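Local structure of protein SCO1 homolog 1, mitochondrial (Arabidopsis thaliana, 6N5U) at residues W32-F37 with M135-P140; I16-K21 with Q84-V89; D67-F72 with K95-T100. The protein probably serves as a copper metallochaperone of the mitochondrial inner membrane that helps insert copper into cytochrome c oxidase, here represented by its thioredoxin-fold domain. All coordinates share one frame; numbering follows the deposited sequence.

Contact 1 (W32-F37 with M135-P140)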
loop_
_atom_site.group_PDB
_atom_site.type_symbol
_atom_site.label_atom_id
_atom_site.label_comp_id
_atom_site.label_asym_id
_atom_site.label_seq_id
_atom_site.Cartn_x
_atom_site.Cartn_y
_atom_site.Cartn_z
ATOM N N TRP A 32 2.247 -10.392 -8.474
ATOM C CA TRP A 32 1.277 -10.327 -7.359
ATOM C C TRP A 32 1.637 -9.087 -6.540
ATOM O O TRP A 32 2.830 -8.847 -6.269
ATOM C CB TRP A 32 1.343 -11.571 -6.459
ATOM C CG TRP A 32 0.608 -12.741 -7.007
ATOM C CD1 TRP A 32 1.106 -13.702 -7.830
ATOM C CD2 TRP A 32 -0.782 -13.040 -6.832
ATOM N NE1 TRP A 32 0.124 -14.609 -8.145
ATOM C CE2 TRP A 32 -1.050 -14.212 -7.567
ATOM C CE3 TRP A 32 -1.822 -12.447 -6.101
ATOM C CZ2 TRP A 32 -2.311 -14.797 -7.603
ATOM C CZ3 TRP A 32 -3.081 -13.021 -6.152
ATOM C CH2 TRP A 32 -3.311 -14.191 -6.883
ATOM N N THR A 33 0.616 -8.285 -6.193
ATOM C CA THR A 33 0.795 -7.004 -5.517
ATOM C C THR A 33 -0.075 -6.862 -4.273
ATOM O O THR A 33 -1.229 -7.307 -4.276
ATOM C CB THR A 33 0.523 -5.900 -6.557
ATOM O OG1 THR A 33 1.450 -6.033 -7.635
ATOM C CG2 THR A 33 0.602 -4.499 -5.990
ATOM N N ILE A 34 0.467 -6.217 -3.219
ATOM C CA ILE A 34 -0.292 -5.913 -1.999
ATOM C C ILE A 34 -0.285 -4.407 -1.832
ATOM O O ILE A 34 0.787 -3.840 -1.681
ATOM C CB ILE A 34 0.166 -6.665 -0.706
ATOM C CG1 ILE A 34 0.112 -8.202 -0.886
ATOM C CG2 ILE A 34 -0.696 -6.229 0.495
ATOM C CD1 ILE A 34 0.847 -9.030 0.180
ATOM N N LEU A 35 -1.468 -3.750 -1.879
ATOM C CA LEU A 35 -1.575 -2.282 -1.765
ATOM C C LEU A 35 -1.984 -1.877 -0.352
ATOM O O LEU A 35 -2.957 -2.416 0.165
ATOM C CB LEU A 35 -2.584 -1.681 -2.765
ATOM C CG LEU A 35 -2.589 -2.127 -4.221
ATOM C CD1 LEU A 35 -3.919 -1.788 -4.854
ATOM C CD2 LEU A 35 -1.529 -1.424 -5.028
ATOM N N TYR A 36 -1.237 -0.958 0.273
ATOM C CA TYR A 36 -1.505 -0.457 1.620
ATOM C C TYR A 36 -1.640 1.047 1.508
ATOM O O TYR A 36 -0.760 1.716 0.953
ATOM C CB TYR A 36 -0.403 -0.861 2.660
ATOM C CG TYR A 36 -0.600 -0.230 4.028
ATOM C CD1 TYR A 36 -1.555 -0.723 4.914
ATOM C CD2 TYR A 36 0.104 0.915 4.400
ATOM C CE1 TYR A 36 -1.822 -0.082 6.127
ATOM C CE2 TYR A 36 -0.153 1.565 5.612
ATOM C CZ TYR A 36 -1.108 1.055 6.480
ATOM O OH TYR A 36 -1.367 1.673 7.683
ATOM N N PHE A 37 -2.744 1.581 2.014
ATOM C CA PHE A 37 -2.976 3.028 1.970
ATOM C C PHE A 37 -2.557 3.584 3.327
ATOM O O PHE A 37 -2.969 3.048 4.369
ATOM C CB PHE A 37 -4.455 3.329 1.647
ATOM C CG PHE A 37 -4.881 3.049 0.213
ATOM C CD1 PHE A 37 -5.079 1.744 -0.234
ATOM C CD2 PHE A 37 -5.113 4.096 -0.680
ATOM C CE1 PHE A 37 -5.444 1.484 -1.552
ATOM C CE2 PHE A 37 -5.490 3.834 -2.004
ATOM C CZ PHE A 37 -5.640 2.526 -2.430
ATOM N N MET A 135 -5.324 -3.610 3.414
ATOM C CA MET A 135 -4.365 -4.223 2.499
ATOM C C MET A 135 -5.170 -4.957 1.442
ATOM O O MET A 135 -6.169 -5.631 1.757
ATOM C CB MET A 135 -3.357 -5.160 3.190
ATOM C CG MET A 135 -2.369 -4.429 4.043
ATOM S SD MET A 135 -1.258 -5.431 5.022
ATOM C CE MET A 135 -2.486 -6.386 6.081
ATOM N N TYR A 136 -4.743 -4.815 0.188
ATOM C CA TYR A 136 -5.445 -5.390 -0.953
ATOM C C TYR A 136 -4.527 -6.264 -1.759
ATOM O O TYR A 136 -3.551 -5.768 -2.326
ATOM C CB TYR A 136 -5.985 -4.268 -1.866
ATOM C CG TYR A 136 -7.052 -3.393 -1.265
ATOM C CD1 TYR A 136 -8.339 -3.879 -1.051
ATOM C CD2 TYR A 136 -6.804 -2.055 -0.975
ATOM C CE1 TYR A 136 -9.348 -3.063 -0.548
ATOM C CE2 TYR A 136 -7.814 -1.221 -0.485
ATOM C CZ TYR A 136 -9.086 -1.731 -0.275
ATOM O OH TYR A 136 -10.074 -0.978 0.309
ATOM N N LEU A 137 -4.827 -7.558 -1.824
ATOM C CA LEU A 137 -3.984 -8.445 -2.601
ATOM C C LEU A 137 -4.549 -8.464 -4.017
ATOM O O LEU A 137 -5.628 -9.011 -4.256
ATOM C CB LEU A 137 -3.884 -9.847 -1.948
ATOM C CG LEU A 137 -3.403 -11.025 -2.815
ATOM C CD1 LEU A 137 -1.884 -11.058 -2.929
ATOM C CD2 LEU A 137 -3.936 -12.319 -2.288
ATOM N N MET A 138 -3.849 -7.771 -4.924
ATOM C CA MET A 138 -4.134 -7.687 -6.357
ATOM C C MET A 138 -3.313 -8.797 -7.003
ATOM O O MET A 138 -2.233 -9.126 -6.501
ATOM C CB MET A 138 -3.667 -6.333 -6.937
ATOM C CG MET A 138 -4.325 -5.119 -6.322
ATOM S SD MET A 138 -6.121 -5.080 -6.547
ATOM C CE MET A 138 -6.581 -5.149 -4.930
ATOM N N SER A 139 -3.811 -9.362 -8.110
ATOM C CA SER A 139 -3.138 -10.436 -8.839
ATOM C C SER A 139 -2.176 -9.912 -9.963
ATOM O O SER A 139 -2.074 -8.685 -10.127
ATOM C CB SER A 139 -4.168 -11.428 -9.374
ATOM O OG SER A 139 -5.224 -10.794 -10.074
ATOM N N PRO A 140 -1.458 -10.785 -10.738
ATOM C CA PRO A 140 -0.559 -10.271 -11.792
ATOM C C PRO A 140 -1.248 -9.562 -12.965
ATOM O O PRO A 140 -0.560 -8.978 -13.807
ATOM C CB PRO A 140 0.211 -11.520 -12.243
ATOM C CG PRO A 140 0.014 -12.517 -11.144
ATOM C CD PRO A 140 -1.375 -12.259 -10.676
#
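Thr33 and Met138 form an antiparallel hydrogen-bonded pair: Thr33 N donates to Met138 O over 3.0 Å, and Met138 N to Thr33 O over 2.7 Å. Leu35 and Tyr136 repeat the scheme, Leu35 N reaching Tyr136 O at 2.9 Å and Tyr136 N reaching Leu35 O at 3.0 Å. Between them, Ile34 and Leu137 make a non-hydrogen-bonded pair, and the backbone of Ile34 bonds instead to Val69 and Val71 of strand 68-74. Tyr136 O takes a further CA-H contact from Ile34. The hydroxyls of Thr33 and Ser139 find partners outside the two segments, Thr33 OG1 at Lys31 O and Ser139 OG at Asn143 O. One face of the Trp32 indole carries two CH-pi contacts: Ser139 CA lies 3.9 Å from the centroid of the six-membered ring, and Pro140 CD 3.8 Å from that of the five-membered ring. Leu35 CD1 meets Met138 CG at 3.7 Å, and Phe37 CE1 lies at the edge of the Tyr136 ring, near its plane. Tyr36 packs on Cys46, its nearest side-chain atom about 4 Å from the copper(I) ion. This pairing is the junction in the thioredoxin fold where the parallel beta-alpha-beta half meets the antiparallel beta-beta-alpha half.

Contact 2 (I16-K21 with Q84-V89); sequences IRDDGK and QVHEYV
Asp18 and His86 supply the polar link: His86 ND1 donates to Asp18 OD1 over 2.9 Å, bent to 142° at the hydrogen. The acceptor uses its anti lone pair, the one away from OD2, and is tilted from the imidazole plane; carboxylate and ring are turned 36° against each other. With CG anti to the backbone N (chi1 -175°), the imidazole of His86 extends from the helix to the turn. Asp18 OD2 accepts from Gly98 N, so both carboxylate oxygens are engaged, and the negative charge would be expected to favour a protonated imidazole. Van der Waals contact is slight, with Val89 CG2 4.1 Å from Asp18 CG and Val85 CG1 4.4 Å from Asp18 CB. The turn itself, type I from Arg17 to Gly20, connects strands 14-17 and 22-24 as a beta hairpin, closed by Gly20 N to Arg17 O at 2.8 Å. Charged groups also bridge the bend: Arg17 NH2 forms a salt bridge with Asp19 OD2 at 2.8 Å, the oxygen lying in the guanidinium plane. Backbone bonding to a side chain completes an Asx turn, in which Lys21 N reaches Asp19 OD1 at 3.1 Å from above the carboxylate plane.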
loop_
_atom_site.group_PDB
_atom_site.type_symbol
_atom_site.label_atom_id
_atom_site.label_comp_id
_atom_site.label_asym_id
_atom_site.label_seq_id
_atom_site.Cartn_x
_atom_site.Cartn_y
_atom_site.Cartn_z
ATOM N N ILE A 16 2.124 9.140 -9.194
ATOM C CA ILE A 16 3.558 9.371 -9.332
ATOM C C ILE A 16 4.282 8.447 -8.365
ATOM O O ILE A 16 3.981 8.447 -7.166
ATOM C CB ILE A 16 3.962 10.855 -9.153
ATOM C CG1 ILE A 16 3.214 11.753 -10.159
ATOM C CG2 ILE A 16 5.475 11.031 -9.328
ATOM C CD1 ILE A 16 2.166 12.597 -9.575
ATOM N N ARG A 17 5.212 7.635 -8.896
ATOM C CA ARG A 17 6.003 6.677 -8.130
ATOM C C ARG A 17 7.142 7.394 -7.387
ATOM O O ARG A 17 7.522 8.493 -7.772
ATOM C CB ARG A 17 6.507 5.580 -9.071
ATOM C CG ARG A 17 7.065 4.345 -8.388
ATOM C CD ARG A 17 7.215 3.218 -9.377
ATOM N NE ARG A 17 8.272 3.491 -10.349
ATOM C CZ ARG A 17 8.381 2.886 -11.528
ATOM N NH1 ARG A 17 7.484 1.980 -11.904
ATOM N NH2 ARG A 17 9.388 3.180 -12.339
ATOM N N ASP A 18 7.663 6.778 -6.313
ATOM C CA ASP A 18 8.742 7.283 -5.443
ATOM C C ASP A 18 10.032 7.675 -6.195
ATOM O O ASP A 18 10.881 8.359 -5.627
ATOM C CB ASP A 18 9.049 6.277 -4.312
ATOM C CG ASP A 18 9.629 4.967 -4.793
ATOM O OD1 ASP A 18 10.865 4.899 -4.984
ATOM O OD2 ASP A 18 8.852 4.013 -4.985
ATOM N N ASP A 19 10.173 7.233 -7.458
ATOM C CA ASP A 19 11.316 7.535 -8.312
ATOM C C ASP A 19 11.065 8.774 -9.171
ATOM O O ASP A 19 11.983 9.248 -9.835
ATOM C CB ASP A 19 11.675 6.312 -9.171
ATOM C CG ASP A 19 10.626 5.860 -10.168
ATOM O OD1 ASP A 19 9.443 6.264 -10.025
ATOM O OD2 ASP A 19 10.981 5.097 -11.087
ATOM N N GLY A 20 9.843 9.302 -9.117
ATOM C CA GLY A 20 9.423 10.473 -9.879
ATOM C C GLY A 20 8.696 10.150 -11.175
ATOM O O GLY A 20 8.172 11.057 -11.814
ATOM N N LYS A 21 8.653 8.863 -11.575
ATOM C CA LYS A 21 7.982 8.396 -12.790
ATOM C C LYS A 21 6.465 8.396 -12.615
ATOM O O LYS A 21 5.974 8.047 -11.541
ATOM C CB LYS A 21 8.436 6.964 -13.143
ATOM C CG LYS A 21 8.146 6.549 -14.592
ATOM C CD LYS A 21 8.283 5.042 -14.834
ATOM C CE LYS A 21 8.513 4.682 -16.288
ATOM N NZ LYS A 21 7.251 4.622 -17.072
ATOM N N GLN A 84 9.754 12.631 -0.035
ATOM C CA GLN A 84 9.287 12.210 1.287
ATOM C C GLN A 84 8.878 10.729 1.260
ATOM O O GLN A 84 9.343 9.955 2.093
ATOM C CB GLN A 84 8.142 13.119 1.774
ATOM C CG GLN A 84 7.517 12.705 3.112
ATOM C CD GLN A 84 8.371 12.961 4.333
ATOM O OE1 GLN A 84 9.482 13.468 4.261
ATOM N NE2 GLN A 84 7.855 12.623 5.498
ATOM N N VAL A 85 8.056 10.339 0.278
ATOM C CA VAL A 85 7.594 8.958 0.098
ATOM C C VAL A 85 8.785 8.025 -0.185
ATOM O O VAL A 85 8.850 6.945 0.403
ATOM C CB VAL A 85 6.469 8.848 -0.975
ATOM C CG1 VAL A 85 6.118 7.396 -1.264
ATOM C CG2 VAL A 85 5.228 9.611 -0.542
ATOM N N HIS A 86 9.734 8.467 -1.042
ATOM C CA HIS A 86 10.937 7.711 -1.397
ATOM C C HIS A 86 11.776 7.379 -0.162
ATOM O O HIS A 86 12.125 6.217 0.037
ATOM C CB HIS A 86 11.792 8.475 -2.423
ATOM C CG HIS A 86 12.974 7.692 -2.893
ATOM N ND1 HIS A 86 12.856 6.750 -3.898
ATOM C CD2 HIS A 86 14.245 7.693 -2.434
ATOM C CE1 HIS A 86 14.065 6.235 -4.045
ATOM N NE2 HIS A 86 14.937 6.772 -3.185
ATOM N N GLU A 87 12.089 8.398 0.656
ATOM C CA GLU A 87 12.872 8.266 1.875
ATOM C C GLU A 87 12.198 7.348 2.896
ATOM O O GLU A 87 12.865 6.529 3.528
ATOM C CB GLU A 87 13.180 9.660 2.466
ATOM C CG GLU A 87 14.368 10.352 1.802
ATOM C CD GLU A 87 14.602 11.814 2.146
ATOM O OE1 GLU A 87 13.642 12.498 2.571
ATOM O OE2 GLU A 87 15.748 12.287 1.968
ATOM N N TYR A 88 10.869 7.442 2.999
ATOM C CA TYR A 88 10.054 6.650 3.917
ATOM C C TYR A 88 10.006 5.181 3.546
ATOM O O TYR A 88 10.284 4.354 4.409
ATOM C CB TYR A 88 8.640 7.241 3.994
ATOM C CG TYR A 88 7.732 6.637 5.045
ATOM C CD1 TYR A 88 7.913 6.918 6.400
ATOM C CD2 TYR A 88 6.642 5.846 4.681
ATOM C CE1 TYR A 88 7.050 6.406 7.367
ATOM C CE2 TYR A 88 5.782 5.317 5.642
ATOM C CZ TYR A 88 5.982 5.607 6.984
ATOM O OH TYR A 88 5.139 5.082 7.940
ATOM N N VAL A 89 9.668 4.855 2.269
ATOM C CA VAL A 89 9.479 3.480 1.768
ATOM C C VAL A 89 10.758 2.651 1.858
ATOM O O VAL A 89 10.693 1.482 2.252
ATOM C CB VAL A 89 8.807 3.354 0.360
ATOM C CG1 VAL A 89 7.381 3.894 0.362
ATOM C CG2 VAL A 89 9.633 3.980 -0.764
#

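Contact 3 (D67-F72 with K95-T100)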
loop_
_atom_site.group_PDB
_atom_site.type_symbol
_atom_site.label_atom_id
_atom_site.label_comp_id
_atom_site.label_asym_id
_atom_site.label_seq_id
_atom_site.Cartn_x
_atom_site.Cartn_y
_atom_site.Cartn_z
ATOM N N ASP A 67 7.335 -13.846 -5.640
ATOM C CA ASP A 67 7.695 -12.464 -5.326
ATOM C C ASP A 67 6.407 -11.629 -5.336
ATOM O O ASP A 67 5.719 -11.530 -6.362
ATOM C CB ASP A 67 8.725 -11.908 -6.328
ATOM C CG ASP A 67 10.129 -12.406 -6.082
ATOM O OD1 ASP A 67 10.727 -12.007 -5.056
ATOM O OD2 ASP A 67 10.634 -13.202 -6.912
ATOM N N VAL A 68 6.040 -11.107 -4.165
ATOM C CA VAL A 68 4.859 -10.265 -4.018
ATOM C C VAL A 68 5.367 -8.844 -3.815
ATOM O O VAL A 68 6.292 -8.636 -3.024
ATOM C CB VAL A 68 3.891 -10.746 -2.911
ATOM C CG1 VAL A 68 2.661 -9.859 -2.850
ATOM C CG2 VAL A 68 3.475 -12.193 -3.146
ATOM N N VAL A 69 4.812 -7.873 -4.576
ATOM C CA VAL A 69 5.261 -6.486 -4.516
ATOM C C VAL A 69 4.435 -5.678 -3.536
ATOM O O VAL A 69 3.246 -5.486 -3.773
ATOM C CB VAL A 69 5.371 -5.786 -5.901
ATOM C CG1 VAL A 69 6.023 -4.410 -5.773
ATOM C CG2 VAL A 69 6.125 -6.649 -6.912
ATOM N N PRO A 70 5.058 -5.150 -2.453
ATOM C CA PRO A 70 4.300 -4.287 -1.542
ATOM C C PRO A 70 4.206 -2.892 -2.159
ATOM O O PRO A 70 5.172 -2.422 -2.792
ATOM C CB PRO A 70 5.133 -4.316 -0.253
ATOM C CG PRO A 70 6.547 -4.593 -0.698
ATOM C CD PRO A 70 6.483 -5.269 -2.040
ATOM N N VAL A 71 3.018 -2.264 -2.037
ATOM C CA VAL A 71 2.764 -0.928 -2.554
ATOM C C VAL A 71 2.162 0.004 -1.480
ATOM O O VAL A 71 1.046 -0.229 -1.002
ATOM C CB VAL A 71 1.920 -0.957 -3.860
ATOM C CG1 VAL A 71 1.518 0.459 -4.311
ATOM C CG2 VAL A 71 2.645 -1.704 -4.979
ATOM N N PHE A 72 2.881 1.082 -1.146
ATOM C CA PHE A 72 2.389 2.112 -0.234
ATOM C C PHE A 72 1.734 3.248 -1.058
ATOM O O PHE A 72 2.416 3.842 -1.891
ATOM C CB PHE A 72 3.554 2.671 0.585
ATOM C CG PHE A 72 3.281 3.930 1.366
ATOM C CD1 PHE A 72 2.688 3.873 2.620
ATOM C CD2 PHE A 72 3.684 5.169 0.884
ATOM C CE1 PHE A 72 2.469 5.044 3.359
ATOM C CE2 PHE A 72 3.452 6.339 1.620
ATOM C CZ PHE A 72 2.840 6.270 2.846
ATOM N N LYS A 95 11.982 -3.547 -1.635
ATOM C CA LYS A 95 11.097 -3.775 -2.765
ATOM C C LYS A 95 9.747 -3.093 -2.599
ATOM O O LYS A 95 8.835 -3.348 -3.388
ATOM C CB LYS A 95 10.986 -5.285 -3.079
ATOM C CG LYS A 95 12.243 -5.802 -3.808
ATOM C CD LYS A 95 12.330 -7.302 -3.839
ATOM C CE LYS A 95 13.497 -7.812 -4.650
ATOM N NZ LYS A 95 13.446 -9.296 -4.790
ATOM N N LEU A 96 9.666 -2.115 -1.668
ATOM C CA LEU A 96 8.434 -1.360 -1.429
ATOM C C LEU A 96 8.338 -0.095 -2.285
ATOM O O LEU A 96 9.072 0.861 -2.062
ATOM C CB LEU A 96 8.231 -1.055 0.085
ATOM C CG LEU A 96 7.094 -0.103 0.542
ATOM C CD1 LEU A 96 5.720 -0.645 0.230
ATOM C CD2 LEU A 96 7.185 0.146 2.017
ATOM N N ILE A 97 7.394 -0.100 -3.244
ATOM C CA ILE A 97 7.027 0.994 -4.155
ATOM C C ILE A 97 6.146 1.997 -3.386
ATOM O O ILE A 97 5.223 1.596 -2.669
ATOM C CB ILE A 97 6.264 0.396 -5.388
ATOM C CG1 ILE A 97 7.205 -0.480 -6.249
ATOM C CG2 ILE A 97 5.547 1.473 -6.236
ATOM C CD1 ILE A 97 6.536 -1.147 -7.476
ATOM N N GLY A 98 6.423 3.277 -3.567
ATOM C CA GLY A 98 5.662 4.359 -2.967
ATOM C C GLY A 98 4.943 5.159 -4.031
ATOM O O GLY A 98 5.575 5.579 -4.998
ATOM N N LEU A 99 3.603 5.326 -3.900
ATOM C CA LEU A 99 2.764 6.074 -4.838
ATOM C C LEU A 99 2.157 7.262 -4.162
ATOM O O LEU A 99 1.667 7.172 -3.041
ATOM C CB LEU A 99 1.654 5.223 -5.459
ATOM C CG LEU A 99 2.018 3.924 -6.184
ATOM C CD1 LEU A 99 0.766 3.263 -6.731
ATOM C CD2 LEU A 99 3.014 4.153 -7.317
ATOM N N THR A 100 2.189 8.379 -4.850
ATOM C CA THR A 100 1.661 9.650 -4.391
ATOM C C THR A 100 0.949 10.321 -5.608
ATOM O O THR A 100 0.766 9.664 -6.647
ATOM C CB THR A 100 2.822 10.451 -3.730
ATOM O OG1 THR A 100 2.306 11.540 -2.963
ATOM C CG2 THR A 100 3.888 10.936 -4.740
#
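The Phe72 ring meets Gly98 at its edge, where Gly98 CA lies near the ring plane. Beyond the two segments, the ring touches Val85 and Val89 of helix 82-89 and meets the Tyr88 ring with planes at about 50°. CG stands anti to the backbone N (chi1 168°), which carries the ring alongside Gly98, where no side chain intervenes.

Three backbone bonds establish the parallel register: Ile97 N to Pro70 O at 3.2 Å, Phe72 N to Ile97 O at 2.8 Å and Leu99 N to Phe72 O at 2.8 Å. Pro70 has no N-H to give, and its CD instead rests 3.3 Å from Lys95 O, so the ladder has no bond from Pro70 to Lys95 O and starts with Ile97 N to Pro70 O.

On the face that carries Val71 and Ile97, Val69 CG1 touches Ile97 CD1 at 3.7 Å and Val71 CG1 touches Leu99 CD1 at 3.8 Å. On the Phe72 side, Leu96 CD1 comes within 3.7 Å of Pro70 CB and also reaches Phe72 CB. At the far end, Asp67 OD1 and Lys95 NZ make a long salt bridge of 3.8 Å, while Asp67 OD2 is paired with Lys61.

The two strands are the parallel members of the beta-alpha-beta crossover 68-74, 82-89, 97-100. Leu96 packs on Val89 of the connecting helix 82-89, Pro70 rests on Leu53 and Ile57 of helix 45-64, and strand 32-38 pairs with the other edge of strand 68-74.

How the contacts relate
All three contacts belong to one thioredoxin-fold domain and reach the same mixed sheet. Contacts 1 and 3 have centres about 9 Å apart and share the seam between strands 32-38 and 68-74, where Tyr36 N lies 2.7 Å from Val71 O. Contact 2 is centred about 10 Å from contact 3 and 18 Å from contact 1, at the far side; strand 14-17 continues the sheet beyond 97-100. Along the chain, the segments of contact 2 alternate with those of each other contact, whereas both segments of contact 3 fall between those of contact 1. Segments distant in sequence are thus interleaved in one domain, strands in the sheet and helix 82-89 packed against it, with Tyr36 and Phe72 near the copper-binding Cys46.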